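Local coordinates for protein 3-oxosteroid 1-dehydrogenase (Sterolibacterium denitrificans, PDB 7P18) that binds FAD and probably uses it to introduce the delta-1 double bond into 3-oxosteroids, passing the electrons to an acceptor, at residues H113-Y118 / D464-D469; S59-K64 / G128-E133. All blocks are in the same frame, centred on the assembly; numbering follows the deposited sequence. Where two conformers were deposited one is given.

Interaction 1. Residues H113-Y118 / D464-D469. With ANB (androsta-1,4-diene-3,17-dione), chain D; PEG (di(hydroxyethyl)ether), chain F.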
loop_
_atom_site.group_PDB
_atom_site.type_symbol
_atom_site.label_atom_id
_atom_site.label_comp_id
_atom_site.label_asym_id
_atom_site.label_seq_id
_atom_site.Cartn_x
_atom_site.Cartn_y
_atom_site.Cartn_z
ATOM N N HIS A 113 -3.976 9.122 15.318
ATOM C CA HIS A 113 -4.519 8.848 16.671
ATOM C C HIS A 113 -5.883 8.165 16.597
ATOM O O HIS A 113 -6.227 7.382 17.533
ATOM C CB HIS A 113 -4.587 10.148 17.508
ATOM C CG HIS A 113 -3.249 10.777 17.692
ATOM N ND1 HIS A 113 -2.280 10.207 18.500
ATOM C CD2 HIS A 113 -2.719 11.922 17.210
ATOM C CE1 HIS A 113 -1.198 10.938 18.483
ATOM N NE2 HIS A 113 -1.435 12.003 17.683
ATOM N N ARG A 114 -6.652 8.444 15.551
ATOM C CA ARG A 114 -8.053 7.936 15.456
ATOM C C ARG A 114 -8.176 6.763 14.477
ATOM O O ARG A 114 -9.322 6.296 14.248
ATOM C CB ARG A 114 -8.978 9.082 15.029
ATOM C CG ARG A 114 -9.001 10.257 15.993
ATOM C CD ARG A 114 -9.667 11.466 15.339
ATOM N NE ARG A 114 -11.033 11.139 14.966
ATOM C CZ ARG A 114 -11.744 11.764 14.040
ATOM N NH1 ARG A 114 -11.255 12.817 13.399
ATOM N NH2 ARG A 114 -12.970 11.336 13.786
ATOM N N TYR A 115 -7.079 6.315 13.881
ATOM C CA TYR A 115 -7.118 5.313 12.781
ATOM C C TYR A 115 -7.117 3.936 13.431
ATOM O O TYR A 115 -6.085 3.494 13.890
ATOM C CB TYR A 115 -5.916 5.479 11.867
ATOM C CG TYR A 115 -6.126 5.015 10.451
ATOM C CD1 TYR A 115 -6.931 3.922 10.126
ATOM C CD2 TYR A 115 -5.487 5.687 9.434
ATOM C CE1 TYR A 115 -7.118 3.542 8.797
ATOM C CE2 TYR A 115 -5.682 5.334 8.105
ATOM C CZ TYR A 115 -6.474 4.252 7.793
ATOM O OH TYR A 115 -6.607 3.982 6.456
ATOM N N PRO A 116 -8.256 3.221 13.504
ATOM C CA PRO A 116 -8.309 1.948 14.207
ATOM C C PRO A 116 -7.563 0.827 13.489
ATOM O O PRO A 116 -7.474 0.850 12.261
ATOM C CB PRO A 116 -9.802 1.589 14.249
ATOM C CG PRO A 116 -10.480 2.876 13.855
ATOM C CD PRO A 116 -9.541 3.547 12.903
ATOM N N ASP A 117 -7.027 -0.112 14.280
ATOM C CA ASP A 117 -6.531 -1.402 13.734
ATOM C C ASP A 117 -7.650 -2.061 12.902
ATOM O O ASP A 117 -8.845 -1.872 13.187
ATOM C CB ASP A 117 -6.061 -2.313 14.851
ATOM C CG ASP A 117 -4.773 -1.852 15.511
ATOM O OD1 ASP A 117 -4.079 -0.971 14.935
ATOM O OD2 ASP A 117 -4.484 -2.387 16.582
ATOM N N TYR A 118 -7.285 -2.858 11.901
ATOM C CA TYR A 118 -8.290 -3.386 10.932
ATOM C C TYR A 118 -9.163 -4.491 11.509
ATOM O O TYR A 118 -10.186 -4.789 10.910
ATOM C CB TYR A 118 -7.565 -3.804 9.650
ATOM C CG TYR A 118 -7.155 -2.649 8.764
ATOM C CD1 TYR A 118 -7.198 -1.317 9.171
ATOM C CD2 TYR A 118 -6.692 -2.902 7.487
ATOM C CE1 TYR A 118 -6.785 -0.284 8.345
ATOM C CE2 TYR A 118 -6.295 -1.884 6.640
ATOM C CZ TYR A 118 -6.364 -0.567 7.054
ATOM O OH TYR A 118 -5.937 0.404 6.185
ATOM N N ASP A 464 -14.852 0.266 10.386
ATOM C CA ASP A 464 -15.845 0.556 9.315
ATOM C C ASP A 464 -16.285 2.024 9.403
ATOM O O ASP A 464 -16.258 2.748 8.390
ATOM C CB ASP A 464 -17.092 -0.312 9.428
ATOM C CG ASP A 464 -16.939 -1.777 9.084
ATOM O OD1 ASP A 464 -15.818 -2.269 9.148
ATOM O OD2 ASP A 464 -17.976 -2.411 8.889
ATOM N N ARG A 465 -16.610 2.488 10.608
ATOM C CA ARG A 465 -17.217 3.833 10.809
ATOM C C ARG A 465 -16.183 4.940 10.630
ATOM O O ARG A 465 -16.592 6.060 10.367
ATOM C CB ARG A 465 -17.863 3.909 12.190
ATOM C CG ARG A 465 -19.032 2.954 12.348
ATOM C CD ARG A 465 -19.866 3.218 13.562
ATOM N NE ARG A 465 -19.217 3.000 14.839
ATOM C CZ ARG A 465 -19.280 1.878 15.563
ATOM N NH1 ARG A 465 -19.894 0.798 15.112
ATOM N NH2 ARG A 465 -18.687 1.831 16.744
ATOM N N TYR A 466 -14.883 4.648 10.695
ATOM C CA TYR A 466 -13.817 5.661 10.528
ATOM C C TYR A 466 -13.999 6.423 9.204
ATOM O O TYR A 466 -13.729 7.622 9.162
ATOM C CB TYR A 466 -12.435 5.016 10.615
ATOM C CG TYR A 466 -11.273 5.973 10.553
ATOM C CD1 TYR A 466 -11.069 6.953 11.512
ATOM C CD2 TYR A 466 -10.347 5.886 9.531
ATOM C CE1 TYR A 466 -9.992 7.830 11.434
ATOM C CE2 TYR A 466 -9.262 6.744 9.440
ATOM C CZ TYR A 466 -9.085 7.728 10.398
ATOM O OH TYR A 466 -7.977 8.507 10.244
ATOM N N TYR A 467 -14.360 5.730 8.125
ATOM C CA TYR A 467 -14.516 6.305 6.774
ATOM C C TYR A 467 -15.998 6.396 6.398
ATOM O O TYR A 467 -16.285 6.572 5.205
ATOM C CB TYR A 467 -13.674 5.498 5.779
ATOM C CG TYR A 467 -12.194 5.800 5.798
ATOM C CD1 TYR A 467 -11.686 7.089 5.728
ATOM C CD2 TYR A 467 -11.279 4.753 5.825
ATOM C CE1 TYR A 467 -10.317 7.344 5.710
ATOM C CE2 TYR A 467 -9.910 4.986 5.800
ATOM C CZ TYR A 467 -9.429 6.280 5.786
ATOM O OH TYR A 467 -8.082 6.432 5.755
ATOM N N GLY A 468 -16.916 6.233 7.352
ATOM C CA GLY A 468 -18.332 6.596 7.157
ATOM C C GLY A 468 -18.531 8.122 7.154
ATOM O O GLY A 468 -17.549 8.867 7.297
ATOM N N ASP A 469 -19.762 8.569 6.974
ATOM C CA ASP A 469 -20.138 10.009 7.030
ATOM C C ASP A 469 -20.684 10.268 8.442
ATOM O O ASP A 469 -21.732 9.718 8.776
ATOM C CB ASP A 469 -21.140 10.355 5.935
ATOM C CG ASP A 469 -21.514 11.832 5.851
ATOM O OD1 ASP A 469 -21.361 12.566 6.874
ATOM O OD2 ASP A 469 -21.946 12.213 4.778
HETATM C C1 ANB D . -3.585 2.440 2.090
HETATM C C10 ANB D . -4.067 3.599 2.911
HETATM C C11 ANB D . -4.611 4.965 0.749
HETATM C C12 ANB D . -4.719 6.341 0.076
HETATM C C13 ANB D . -5.365 7.348 1.011
HETATM C C14 ANB D . -4.488 7.443 2.267
HETATM C C15 ANB D . -5.000 8.702 2.978
HETATM C C16 ANB D . -5.350 9.660 1.826
HETATM C C17 ANB D . -5.387 8.806 0.576
HETATM C C18 ANB D . -6.846 7.012 1.309
HETATM C C19 ANB D . -5.546 3.300 3.283
HETATM C C2 ANB D . -2.968 1.370 2.595
HETATM C C3 ANB D . -2.444 1.385 3.960
HETATM C C4 ANB D . -2.467 2.695 4.597
HETATM C C5 ANB D . -3.254 3.698 4.184
HETATM C C6 ANB D . -3.430 4.934 5.021
HETATM C C7 ANB D . -3.424 6.225 4.214
HETATM C C8 ANB D . -4.388 6.131 3.039
HETATM C C9 ANB D . -3.936 4.964 2.131
HETATM O O1 ANB D . -1.985 0.375 4.509
HETATM O O2 ANB D . -5.448 9.227 -0.557
HETATM C C1 PEG F . -6.619 13.599 16.880
HETATM O O1 PEG F . -7.709 13.105 17.648
HETATM C C2 PEG F . -6.849 13.446 15.397
HETATM O O2 PEG F . -5.642 13.067 14.731
HETATM C C3 PEG F . -5.528 11.661 14.466
HETATM C C4 PEG F . -6.462 11.225 13.379
HETATM O O4 PEG F . -6.218 9.906 12.900
#
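Tyr-115 and Tyr-466 mark the closest approach of the two backbones, with their CA atoms 7.1 Å apart, where the irregular loop 113-118 passes a segment that starts in helix 462-466. The motif is an aromatic cluster of Tyr-115, Tyr-466 and Tyr-467 beside the steroid pocket of this FAD-dependent dehydrogenase. The side chain of Tyr-466 leaves its backbone toward the loop, with CG anti to the backbone N (chi1 -176°). This lays Tyr-466 CE2 over the centre of the Tyr-115 ring, 3.6 Å above its plane. The two planes meet at 31°, so the pair is neither a parallel stack nor a T-shaped one. One face of the Tyr-466 ring receives two CH-pi contacts. Tyr-115 CA stands 4.1 Å from the ring centroid, and Pro-116 CD lies 3.8 Å from Tyr-466 CG. Both sit over this face, displaced from its centre toward the rim. Tyr-115 CA and the Pro-116 ring thus rest on Tyr-466.

Tyr-467 approaches differently. Its edge is directed at the face of Tyr-115 in an offset edge-to-face pair, the planes at 88°. Its hydroxyl donates a hydrogen bond from Tyr-467 OH to Tyr-115 OH, 2.9 Å long. Tyr-466 CD2 lies over the centre of one face of the Tyr-467 ring, so the three rings are in mutual contact.

Beside Arg-114, a bound di(hydroxyethyl)ether molecule touches both segments. Its O4 accepts a hydrogen bond from Arg-114 N at 3.1 Å and makes a weak one with Tyr-466 OH. The Arg-114 guanidinium pairs with Glu-176. Toward the steroid, Tyr-115 OH lies 3.4 Å from the methyl carbon C19 of androstadienedione.

Interaction 2. Residues S59-K64 / G128-E133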
loop_
_atom_site.group_PDB
_atom_site.type_symbol
_atom_site.label_atom_id
_atom_site.label_comp_id
_atom_site.label_asym_id
_atom_site.label_seq_id
_atom_site.Cartn_x
_atom_site.Cartn_y
_atom_site.Cartn_z
ATOM N N SER A 59 6.196 5.340 20.755
ATOM C CA SER A 59 6.445 6.290 21.872
ATOM C C SER A 59 5.461 7.465 21.862
ATOM O O SER A 59 5.423 8.205 22.857
ATOM C CB SER A 59 7.884 6.778 21.829
ATOM O OG SER A 59 8.101 7.661 20.723
ATOM N N GLN A 60 4.741 7.698 20.760
ATOM C CA GLN A 60 3.933 8.914 20.526
ATOM C C GLN A 60 2.458 8.628 20.751
ATOM O O GLN A 60 1.621 9.534 20.582
ATOM C CB GLN A 60 4.259 9.489 19.144
ATOM C CG GLN A 60 5.714 9.939 19.010
ATOM C CD GLN A 60 6.024 10.320 17.581
ATOM O OE1 GLN A 60 5.433 11.271 17.037
ATOM N NE2 GLN A 60 6.886 9.536 16.967
ATOM N N MET A 61 2.096 7.410 21.150
ATOM C CA MET A 61 0.676 7.062 21.306
ATOM C C MET A 61 0.012 7.858 22.451
ATOM O O MET A 61 0.643 8.029 23.498
ATOM C CB MET A 61 0.517 5.553 21.499
ATOM C CG MET A 61 0.767 4.784 20.219
ATOM S SD MET A 61 0.658 2.992 20.425
ATOM C CE MET A 61 -1.114 2.792 20.451
ATOM N N GLN A 62 -1.230 8.255 22.273
ATOM C CA GLN A 62 -2.060 8.943 23.305
ATOM C C GLN A 62 -2.814 7.937 24.176
ATOM O O GLN A 62 -3.340 8.349 25.211
ATOM C CB GLN A 62 -3.078 9.876 22.658
ATOM C CG GLN A 62 -2.403 11.015 21.944
ATOM C CD GLN A 62 -3.307 11.932 21.156
ATOM O OE1 GLN A 62 -2.877 12.980 20.664
ATOM N NE2 GLN A 62 -4.559 11.553 20.977
ATOM N N ILE A 63 -2.851 6.657 23.791
ATOM C CA ILE A 63 -3.493 5.584 24.578
ATOM C C ILE A 63 -2.438 4.538 24.941
ATOM O O ILE A 63 -1.344 4.489 24.331
ATOM C CB ILE A 63 -4.689 4.993 23.825
ATOM C CG1 ILE A 63 -4.280 4.365 22.480
ATOM C CG2 ILE A 63 -5.777 6.042 23.668
ATOM C CD1 ILE A 63 -5.375 3.532 21.868
ATOM N N LYS A 64 -2.758 3.673 25.888
ATOM C CA LYS A 64 -1.739 2.705 26.349
ATOM C C LYS A 64 -1.743 1.483 25.423
ATOM O O LYS A 64 -2.801 1.043 24.958
ATOM C CB LYS A 64 -1.883 2.349 27.831
ATOM C CG LYS A 64 -0.543 2.239 28.581
ATOM C CD LYS A 64 0.300 3.538 28.613
ATOM C CE LYS A 64 1.738 3.294 29.032
ATOM N NZ LYS A 64 2.448 4.588 29.337
ATOM N N GLY A 128 -6.849 3.119 17.803
ATOM C CA GLY A 128 -6.101 4.170 17.101
ATOM C C GLY A 128 -4.661 4.174 17.523
ATOM O O GLY A 128 -4.320 3.459 18.470
ATOM N N GLY A 129 -3.824 4.892 16.806
ATOM C CA GLY A 129 -2.518 5.308 17.328
ATOM C C GLY A 129 -1.380 4.380 16.937
ATOM O O GLY A 129 -0.248 4.839 17.036
ATOM N N ARG A 130 -1.625 3.117 16.529
ATOM C CA ARG A 130 -0.497 2.253 16.073
ATOM C C ARG A 130 -0.038 2.674 14.672
ATOM O O ARG A 130 1.169 2.702 14.407
ATOM C CB ARG A 130 -0.890 0.772 16.096
ATOM C CG ARG A 130 -1.222 0.210 17.468
ATOM C CD ARG A 130 -1.412 -1.295 17.384
ATOM N NE ARG A 130 -1.330 -1.948 18.677
ATOM C CZ ARG A 130 -1.924 -3.101 19.003
ATOM N NH1 ARG A 130 -2.714 -3.754 18.154
ATOM N NH2 ARG A 130 -1.686 -3.624 20.196
ATOM N N THR A 131 -0.976 2.992 13.790
ATOM C CA THR A 131 -0.700 3.586 12.462
ATOM C C THR A 131 -0.019 4.951 12.662
ATOM O O THR A 131 -0.527 5.732 13.463
ATOM C CB THR A 131 -1.976 3.711 11.633
ATOM O OG1 THR A 131 -2.518 2.418 11.356
ATOM C CG2 THR A 131 -1.700 4.459 10.349
ATOM N N MET A 132 1.067 5.181 11.937
ATOM C CA MET A 132 1.839 6.440 11.908
ATOM C C MET A 132 2.019 6.889 10.457
ATOM O O MET A 132 2.076 6.014 9.531
ATOM C CB MET A 132 3.203 6.287 12.575
ATOM C CG MET A 132 3.178 5.652 13.982
ATOM S SD MET A 132 4.835 5.611 14.727
ATOM C CE MET A 132 4.951 7.281 15.356
ATOM N N GLU A 133 2.126 8.207 10.268
ATOM C CA GLU A 133 2.324 8.786 8.918
ATOM C C GLU A 133 3.341 9.923 8.964
ATOM O O GLU A 133 3.698 10.434 10.048
ATOM C CB GLU A 133 0.979 9.233 8.377
ATOM C CG GLU A 133 0.472 10.554 8.977
ATOM C CD GLU A 133 -0.626 11.171 8.134
ATOM O OE1 GLU A 133 -0.527 11.086 6.848
ATOM O OE2 GLU A 133 -1.607 11.657 8.752
#
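Met-61 lies against the backbone of Gly-129, its CG 3.3 Å from Gly-129 O. The bend at the end of the methionine chain (chi3 78°) turns the methyl back over Gly-128 and Gly-129. There Met-61 CE is 3.8 Å from Gly-128 O and also touches the aliphatic Arg-130 CG. Gly-129 has a positive phi of 95°, which favours glycine, and with no side chain it lets the methionine lie flush on the main chain. Ile-63 adds a second apolar tip, with CD1 3.6 Å from Gly-128 O. At the other end, Gln-60 and Met-132 cross at about a right angle, and Gln-60 NE2 meets Met-132 CE at 3.4 Å. These contacts are van der Waals packing.

Asn-58 positions both sides. Its ND2 donates to Gly-129 O, and its OD1 accepts from Gln-60 N. The amide of Gln-60 is also held weakly by Tyr-109 O.

Further out, Met-132 bonds through its backbone to Val-53 and packs on Val-98 of helix 84-104. The contact therefore lays the loop between strand 53-54 and helix 67-78 over the residues leading into strand 131-138 and over Met-132 within it. That strand pairs with strands 53-54 and 109-111.

Interaction 1 is largely buried beside the steroid, whereas interaction 2 is only partly buried and its 59-64 side faces outward. Both hold parts of one chain region: 113-118 follows strand 109-111, and 128-133 leads into strand 131-138. Interaction 1 joins this region to distant helix 462-466 through aromatic rings and a hydroxyl pair. Interaction 2 joins it to a loop much closer in sequence by methionine and isoleucine carbons on glycine backbone, with one amide against a methyl. The two sites meet directly. Arg-130 NH1 forms a salt bridge with Asp-117 OD2 at 2.7 Å, and the same guanidinium also pairs with Asp-65. Thr-131 CG2 packs near Tyr-115 CD2, and Gln-62 packs against the ring of His-113.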